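Local coordinates for probable oxidoreductase protein (Rhizobium etli, PDB 4FB5) that probably acts as a nucleotide-dependent oxidoreductase of the GFO/IDH/MocA family, with an NAD-binding Rossmann fold joined to a C-terminal sheet domain, at residues 176-181 with 284-289; 209-214 with 267-272; 279-284 with 294-299. One frame throughout, in Å; residues are numbered along the deposited sequence.

Contact 1: residues 176-181 with 284-289; sequences NHVRVE and LQIYGS
Segments 176-181 and 284-289 run antiparallel, their axes 4.7 Å apart, and pair in register from His177 with Tyr287 to Val180 with Leu284. At one end Tyr287 O takes two donors, Asn176 N at 2.8 Å and His177 N at 3.2 Å, which makes a classic beta bulge. Further along, Arg179 and Gln285 exchange two straight backbone bonds. His177, Arg179, Gln285 and Tyr287 share one face of the sheet. In Arg179, CG beside the backbone N (chi1 -77°) and a chain extended on to NE set the guanidinium next to the His177 ring, where NE bonds His177 NE2 at 2.9 Å. Tyr287 CE2 lies 4.1 Å above one face of that guanidinium, toward its rim, the two planes 65° apart. NH2 and NH1 go on to Asp183 and Glu181 of the second subunit. A methionine in place of Arg179 would probably take the cation from that Asp183, leave that Glu181 to its own Arg281, and strip His177 NE2 of its donor. On the other face Val178 CG2 lies alongside Ile286 CG2, 4.1 Å away; helix 206-221 covers this greasy side. These are two central strands in the open-faced sheet of a GFO/IDH/MocA C-terminal domain, apolar against its helices and polar toward a neighbouring subunit.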
# COMPACT_ATOMS: atom_id res chain seq x y z
N ASN A 176 -16.30 12.86 15.09
CA ASN A 176 -15.88 12.95 16.47
C ASN A 176 -14.41 13.43 16.52
O ASN A 176 -14.09 14.34 17.28
CB ASN A 176 -15.82 11.58 17.20
CG ASN A 176 -16.96 10.63 16.85
OD1 ASN A 176 -18.16 10.95 17.02
ND2 ASN A 176 -16.61 9.41 16.44
N HIS A 177 -13.53 12.78 15.73
CA HIS A 177 -12.08 12.95 15.82
C HIS A 177 -11.40 13.19 14.47
O HIS A 177 -11.78 12.62 13.45
CB HIS A 177 -11.51 11.70 16.41
CG HIS A 177 -10.04 11.74 16.64
ND1 HIS A 177 -9.39 12.86 17.10
CD2 HIS A 177 -9.09 10.77 16.55
CE1 HIS A 177 -8.10 12.59 17.25
NE2 HIS A 177 -7.90 11.33 16.93
N VAL A 178 -10.39 14.03 14.46
CA VAL A 178 -9.69 14.27 13.20
C VAL A 178 -8.20 14.40 13.41
O VAL A 178 -7.80 15.12 14.28
CB VAL A 178 -10.18 15.55 12.51
CG1 VAL A 178 -9.31 15.85 11.30
CG2 VAL A 178 -11.63 15.41 12.14
N ARG A 179 -7.42 13.70 12.58
CA ARG A 179 -5.95 13.72 12.58
C ARG A 179 -5.43 14.33 11.28
O ARG A 179 -5.96 14.01 10.23
CB ARG A 179 -5.44 12.30 12.68
CG ARG A 179 -5.57 11.82 14.07
CD ARG A 179 -5.41 10.34 14.15
NE ARG A 179 -5.97 9.75 15.38
CZ ARG A 179 -5.92 8.44 15.66
NH1 ARG A 179 -5.35 7.62 14.78
NH2 ARG A 179 -6.45 7.94 16.78
N VAL A 180 -4.37 15.14 11.33
CA VAL A 180 -3.85 15.78 10.09
C VAL A 180 -2.35 15.98 10.11
O VAL A 180 -1.87 16.61 11.01
CB VAL A 180 -4.47 17.16 9.89
CG1 VAL A 180 -3.96 17.76 8.65
CG2 VAL A 180 -5.89 16.97 9.69
N GLU A 181 -1.60 15.47 9.14
CA GLU A 181 -0.13 15.50 9.28
C GLU A 181 0.40 16.23 8.10
O GLU A 181 0.04 15.88 7.00
CB GLU A 181 0.50 14.10 9.28
CG GLU A 181 0.24 13.23 10.55
CD GLU A 181 0.47 11.69 10.33
OE1 GLU A 181 1.49 11.29 9.70
OE2 GLU A 181 -0.35 10.84 10.80
N LEU A 284 -4.52 12.89 6.19
CA LEU A 284 -5.70 13.31 6.88
C LEU A 284 -6.54 12.10 7.21
O LEU A 284 -6.80 11.29 6.34
CB LEU A 284 -6.42 14.28 5.98
CG LEU A 284 -7.83 14.68 6.29
CD1 LEU A 284 -7.80 15.45 7.55
CD2 LEU A 284 -8.29 15.56 5.13
N GLN A 285 -6.89 11.94 8.49
CA GLN A 285 -7.78 10.87 8.91
C GLN A 285 -8.99 11.47 9.61
O GLN A 285 -8.84 12.29 10.51
CB GLN A 285 -7.10 9.86 9.83
CG GLN A 285 -5.75 9.34 9.35
CD GLN A 285 -4.94 8.71 10.51
OE1 GLN A 285 -3.94 9.29 11.01
NE2 GLN A 285 -5.40 7.52 10.97
N ILE A 286 -10.18 11.08 9.19
CA ILE A 286 -11.42 11.62 9.75
C ILE A 286 -12.30 10.54 10.36
O ILE A 286 -12.60 9.58 9.70
CB ILE A 286 -12.24 12.29 8.69
CG1 ILE A 286 -11.39 13.26 7.89
CG2 ILE A 286 -13.43 12.96 9.34
CD1 ILE A 286 -12.07 13.69 6.58
N TYR A 287 -12.74 10.68 11.59
CA TYR A 287 -13.49 9.58 12.20
C TYR A 287 -14.86 10.04 12.69
O TYR A 287 -14.96 10.99 13.49
CB TYR A 287 -12.71 8.92 13.33
CG TYR A 287 -11.43 8.25 12.90
CD1 TYR A 287 -11.43 6.99 12.33
CD2 TYR A 287 -10.21 8.85 13.11
CE1 TYR A 287 -10.22 6.38 11.94
CE2 TYR A 287 -9.02 8.26 12.72
CZ TYR A 287 -9.03 7.03 12.14
OH TYR A 287 -7.83 6.43 11.77
N GLY A 288 -15.90 9.36 12.19
CA GLY A 288 -17.27 9.64 12.55
C GLY A 288 -18.01 8.46 13.17
O GLY A 288 -17.49 7.39 13.32
N SER A 289 -19.25 8.68 13.54
CA SER A 289 -20.01 7.64 14.21
C SER A 289 -20.55 6.59 13.25
O SER A 289 -21.03 5.54 13.70
CB SER A 289 -21.14 8.25 15.00
OG SER A 289 -21.92 9.02 14.14

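Contact 2: residues 209-214 with 267-272; sequences DFAVHP and AVLMAN
Leu269 meets Ala211 and Pro214 because its CG stands anti to the backbone N (chi1 -166°), which carries both methyls up to the helix. Phe210, by contrast, has CG beside its own backbone N (chi1 -85°), a turn that lays the ring along the end of strand 267-272. The two Leu269 branches divide the work: CD2 touches Ala211 CB at 4.0 Å, and CD1 reaches Pro214 CB at the same 4.0 Å, about one helical turn on. Two residues on along the strand, Ala271 points its methyl toward the helix, and Ala271 CB meets Phe210 CB at 4.0 Å. With only a methyl there, the backbones come close, Ala211 CA and Ala271 CA being 5.9 Å apart. The Phe210 ring continues past this point, and Asn272 O lies 3.3 Å from Phe210 CE2, set obliquely to the ring. Helix and strand run at 144° to each other, 7.9 Å between axes. Outside the pair, Phe210 also packs on Met182, and Pro214 on Val180, both of strand 175-183, while Asp209 is salt-bridged to Arg273 just past the strand. Between the two segments themselves the contact is almost wholly carbon against carbon, with one carbonyl at its margin, and the hold is the burial of apolar side chains.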
# COMPACT_ATOMS: atom_id res chain seq x y z
N ASP A 209 4.60 27.74 7.85
CA ASP A 209 4.94 27.32 6.49
C ASP A 209 4.04 26.18 6.09
O ASP A 209 3.57 26.15 4.99
CB ASP A 209 6.43 26.92 6.44
CG ASP A 209 7.00 26.87 5.03
OD1 ASP A 209 6.23 27.07 4.03
OD2 ASP A 209 8.22 26.64 4.91
N PHE A 210 3.77 25.29 7.02
CA PHE A 210 3.10 24.05 6.77
C PHE A 210 1.71 24.00 7.39
O PHE A 210 0.78 23.51 6.74
CB PHE A 210 3.92 22.89 7.35
CG PHE A 210 5.02 22.36 6.42
CD1 PHE A 210 5.57 23.17 5.40
CD2 PHE A 210 5.54 21.06 6.60
CE1 PHE A 210 6.60 22.69 4.56
CE2 PHE A 210 6.55 20.56 5.77
CZ PHE A 210 7.09 21.38 4.75
N ALA A 211 1.55 24.47 8.64
CA ALA A 211 0.30 24.25 9.39
C ALA A 211 -0.93 24.91 8.75
O ALA A 211 -2.08 24.43 8.91
CB ALA A 211 0.45 24.68 10.85
N VAL A 212 -0.67 25.97 7.98
CA VAL A 212 -1.74 26.72 7.34
C VAL A 212 -2.50 25.91 6.29
O VAL A 212 -3.73 26.05 6.14
CB VAL A 212 -1.24 28.11 6.80
CG1 VAL A 212 -0.82 28.97 7.95
CG2 VAL A 212 -0.05 27.96 5.86
N HIS A 213 -1.78 25.03 5.59
CA HIS A 213 -2.44 24.11 4.68
C HIS A 213 -3.40 23.15 5.41
O HIS A 213 -4.61 23.12 5.12
CB HIS A 213 -1.39 23.35 3.89
CG HIS A 213 -0.68 24.20 2.90
ND1 HIS A 213 -1.33 24.86 1.88
CD2 HIS A 213 0.64 24.48 2.76
CE1 HIS A 213 -0.45 25.54 1.17
NE2 HIS A 213 0.75 25.32 1.68
N PRO A 214 -2.87 22.33 6.33
CA PRO A 214 -3.82 21.49 7.04
C PRO A 214 -4.95 22.30 7.70
O PRO A 214 -6.09 21.87 7.67
CB PRO A 214 -2.96 20.75 8.08
CG PRO A 214 -1.55 21.19 7.88
CD PRO A 214 -1.48 21.91 6.56
N ALA A 267 -9.26 17.44 17.40
CA ALA A 267 -8.38 17.32 16.25
C ALA A 267 -6.92 17.33 16.68
O ALA A 267 -6.59 17.97 17.65
CB ALA A 267 -8.69 18.42 15.23
N VAL A 268 -6.08 16.56 16.02
CA VAL A 268 -4.64 16.61 16.25
C VAL A 268 -4.02 17.07 14.97
O VAL A 268 -4.41 16.58 13.91
CB VAL A 268 -4.06 15.27 16.63
CG1 VAL A 268 -2.59 15.39 16.98
CG2 VAL A 268 -4.80 14.71 17.83
N LEU A 269 -3.10 18.02 15.06
CA LEU A 269 -2.30 18.53 13.93
C LEU A 269 -0.78 18.33 14.20
O LEU A 269 -0.28 18.59 15.29
CB LEU A 269 -2.58 19.99 13.67
CG LEU A 269 -2.11 20.62 12.36
CD1 LEU A 269 -3.12 21.66 11.95
CD2 LEU A 269 -0.68 21.21 12.39
N MSE A 270 -0.07 17.84 13.21
CA MSE A 270 1.35 17.58 13.32
C MSE A 270 1.91 18.15 12.04
O MSE A 270 1.37 17.89 10.96
CB MSE A 270 1.63 16.09 13.41
CG MSE A 270 1.02 15.53 14.65
SE MSE A 270 0.62 13.60 14.71
CE MSE A 270 -1.20 13.57 13.92
N ALA A 271 2.93 18.99 12.15
CA ALA A 271 3.58 19.59 10.99
C ALA A 271 5.05 19.41 11.26
O ALA A 271 5.49 19.51 12.40
CB ALA A 271 3.20 21.04 10.82
N ASN A 272 5.78 19.01 10.23
CA ASN A 272 7.20 18.69 10.41
C ASN A 272 7.98 18.92 9.11
O ASN A 272 7.62 18.38 8.06
CB ASN A 272 7.34 17.28 10.94
CG ASN A 272 8.76 16.91 11.30
OD1 ASN A 272 9.73 17.53 10.88
ND2 ASN A 272 8.89 15.84 12.10

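Contact 3: residues 279-284 with 294-299; sequences KGRIAL and LYDQER
Arg281 lies nearly perpendicular to Asp296, their guanidinium and carboxylate planes 61° apart, so the salt bridge rests on one corner: Arg281 NH1 to Asp296 OD1, 2.9 Å. A water joins the same two atoms, accepting from NH1 and donating to OD1. The extended arginine, with CG swung opposite the main-chain nitrogen (chi1 168°), brings its guanidinium over Ala283, whose CB sits 3.6 Å from the plane beneath the centre. Arg281 NH2 has a second carboxylate, Glu181 on strand 175-183, so the cation is shared between acids on the two neighbouring strands. The other oxygen of Asp296 looks along its own chain, where OD2 accepts from Glu298 N at 3.0 Å in an Asx turn.

Glu298 reaches back with its chain extended beyond CG, and its OE1 receives two backbone N-H groups. Lys279 N comes nearly along the C-O axis at 2.9 Å; Gly280 N uses the anti lone pair at 3.2 Å. One carboxylate oxygen thereby fixes the backbone just ahead of strand 281-284. On the other face, Ile282 and Gln297 run alongside each other in the same direction, CB to CB 3.7 Å. Gln297 bends at chi2 (61°), which turns its amide back to the Tyr295 ring: OE1 lies in the ring plane close to Tyr295 OH, a hydrogen bond modelled so short that its length is doubtful. Tyr295 also packs against helix 158-168.

Backbone bonds tie Leu284 to Tyr295 in both directions, and Gln297 N to Ile282 O at 2.9 Å carries the backbone pairing further. This is the open end of a beta hairpin, strands 281-288 and 291-296, where the chain turns through an Asx turn made by Asp296, and Glu298 ties it back to the start of the partner strand.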
# COMPACT_ATOMS: atom_id res chain seq x y z
N LYS A 279 7.98 13.55 1.45
CA LYS A 279 8.29 14.51 0.39
C LYS A 279 7.22 15.55 0.28
O LYS A 279 7.52 16.75 0.23
CB LYS A 279 8.50 13.84 -0.96
CG LYS A 279 9.59 12.69 -0.98
CD LYS A 279 10.88 13.09 -0.25
CE LYS A 279 11.96 12.08 -0.51
NZ LYS A 279 13.21 12.28 0.30
N GLY A 280 5.98 15.12 0.22
CA GLY A 280 4.91 16.07 0.01
C GLY A 280 3.71 15.54 0.73
O GLY A 280 2.64 15.57 0.18
N ARG A 281 3.91 15.04 1.96
CA ARG A 281 2.87 14.31 2.65
C ARG A 281 1.92 15.25 3.37
O ARG A 281 2.34 16.12 4.14
CB ARG A 281 3.48 13.37 3.67
CG ARG A 281 2.47 12.75 4.68
CD ARG A 281 3.21 11.68 5.43
NE ARG A 281 2.60 11.20 6.66
CZ ARG A 281 1.85 10.11 6.73
NH1 ARG A 281 1.64 9.38 5.63
NH2 ARG A 281 1.34 9.73 7.89
N ILE A 282 0.63 15.05 3.16
CA ILE A 282 -0.38 15.62 4.01
C ILE A 282 -1.30 14.47 4.25
O ILE A 282 -1.86 13.93 3.29
CB ILE A 282 -1.19 16.67 3.24
CG1 ILE A 282 -0.27 17.83 2.86
CG2 ILE A 282 -2.36 17.10 4.06
CD1 ILE A 282 -0.92 18.92 2.05
N ALA A 283 -1.42 14.05 5.50
CA ALA A 283 -2.20 12.85 5.78
C ALA A 283 -3.35 13.23 6.64
O ALA A 283 -3.20 13.83 7.72
CB ALA A 283 -1.37 11.78 6.45
N LEU A 284 -4.52 12.89 6.19
CA LEU A 284 -5.70 13.31 6.88
C LEU A 284 -6.54 12.10 7.21
O LEU A 284 -6.80 11.29 6.34
CB LEU A 284 -6.42 14.28 5.98
CG LEU A 284 -7.83 14.68 6.29
CD1 LEU A 284 -7.80 15.45 7.55
CD2 LEU A 284 -8.29 15.56 5.13
N LEU A 294 -9.69 8.27 5.02
CA LEU A 294 -8.24 8.44 4.95
C LEU A 294 -7.87 9.08 3.63
O LEU A 294 -8.44 8.73 2.58
CB LEU A 294 -7.54 7.10 5.07
CG LEU A 294 -8.02 6.21 6.23
CD1 LEU A 294 -7.27 4.90 6.29
CD2 LEU A 294 -8.05 6.90 7.67
N TYR A 295 -6.91 10.03 3.67
CA TYR A 295 -6.39 10.68 2.49
C TYR A 295 -4.93 10.98 2.70
O TYR A 295 -4.53 11.24 3.79
CB TYR A 295 -7.16 11.96 2.22
CG TYR A 295 -6.50 12.81 1.18
CD1 TYR A 295 -6.62 12.53 -0.18
CD2 TYR A 295 -5.67 13.84 1.55
CE1 TYR A 295 -5.94 13.30 -1.15
CE2 TYR A 295 -4.97 14.57 0.62
CZ TYR A 295 -5.14 14.32 -0.70
OH TYR A 295 -4.53 15.15 -1.52
N ASP A 296 -4.14 10.95 1.63
CA ASP A 296 -2.71 11.19 1.69
C ASP A 296 -2.24 11.85 0.39
O ASP A 296 -2.19 11.16 -0.65
CB ASP A 296 -1.95 9.89 1.84
CG ASP A 296 -0.47 10.10 2.28
OD1 ASP A 296 -0.03 9.39 3.23
OD2 ASP A 296 0.25 10.98 1.70
N GLN A 297 -1.89 13.15 0.46
CA GLN A 297 -1.39 13.95 -0.65
C GLN A 297 -0.35 13.28 -1.55
O GLN A 297 -0.16 13.70 -2.69
CB GLN A 297 -0.75 15.23 -0.09
CG GLN A 297 -0.56 16.31 -1.13
CD GLN A 297 -1.91 16.76 -1.73
OE1 GLN A 297 -2.94 16.85 -1.03
NE2 GLN A 297 -1.91 17.03 -3.01
N GLU A 298 0.37 12.29 -1.03
CA GLU A 298 1.44 11.67 -1.81
C GLU A 298 0.88 10.71 -2.87
O GLU A 298 1.59 10.31 -3.78
CB GLU A 298 2.50 11.00 -0.90
CG GLU A 298 3.54 11.98 -0.35
CD GLU A 298 4.62 11.32 0.57
OE1 GLU A 298 5.66 11.99 0.82
OE2 GLU A 298 4.44 10.16 1.03
N ARG A 299 -0.39 10.34 -2.67
CA ARG A 299 -1.26 9.65 -3.62
C ARG A 299 -2.54 10.50 -3.70
O ARG A 299 -3.66 10.05 -3.42
CB ARG A 299 -1.57 8.26 -3.10
CG ARG A 299 -0.32 7.43 -3.07
CD ARG A 299 -0.56 5.98 -2.77
NE ARG A 299 -1.23 5.81 -1.49
CZ ARG A 299 -0.69 6.10 -0.32
NH1 ARG A 299 0.54 6.64 -0.27
NH2 ARG A 299 -1.39 5.90 0.78
O HOH W 1 -0.05 7.59 5.52

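In the fold
All three contacts involve the large mixed sheet of the C-terminal half, where strands 291-296, 281-288, 175-183 and 266-272 are successive neighbours. Contact 1 joins the middle two, contact 3 adds the hairpin partner, and contact 2 sets helix 206-221 against strand 266-272. Their centres lie 12 to 14 Å apart. Contacts 1 and 3 share Leu284, and the Glu181–Arg281 salt bridge links them; contacts 1 and 2 meet through backbone pairing of Val178 and Val180 with Val268. Along the chain, contact 2 falls within the span bridged by contact 1, contact 3 follows contact 2, and the segments of contacts 1 and 3 alternate. The sheet carries helix 206-221 on its apolar face, and all three contacts also reach the second subunit.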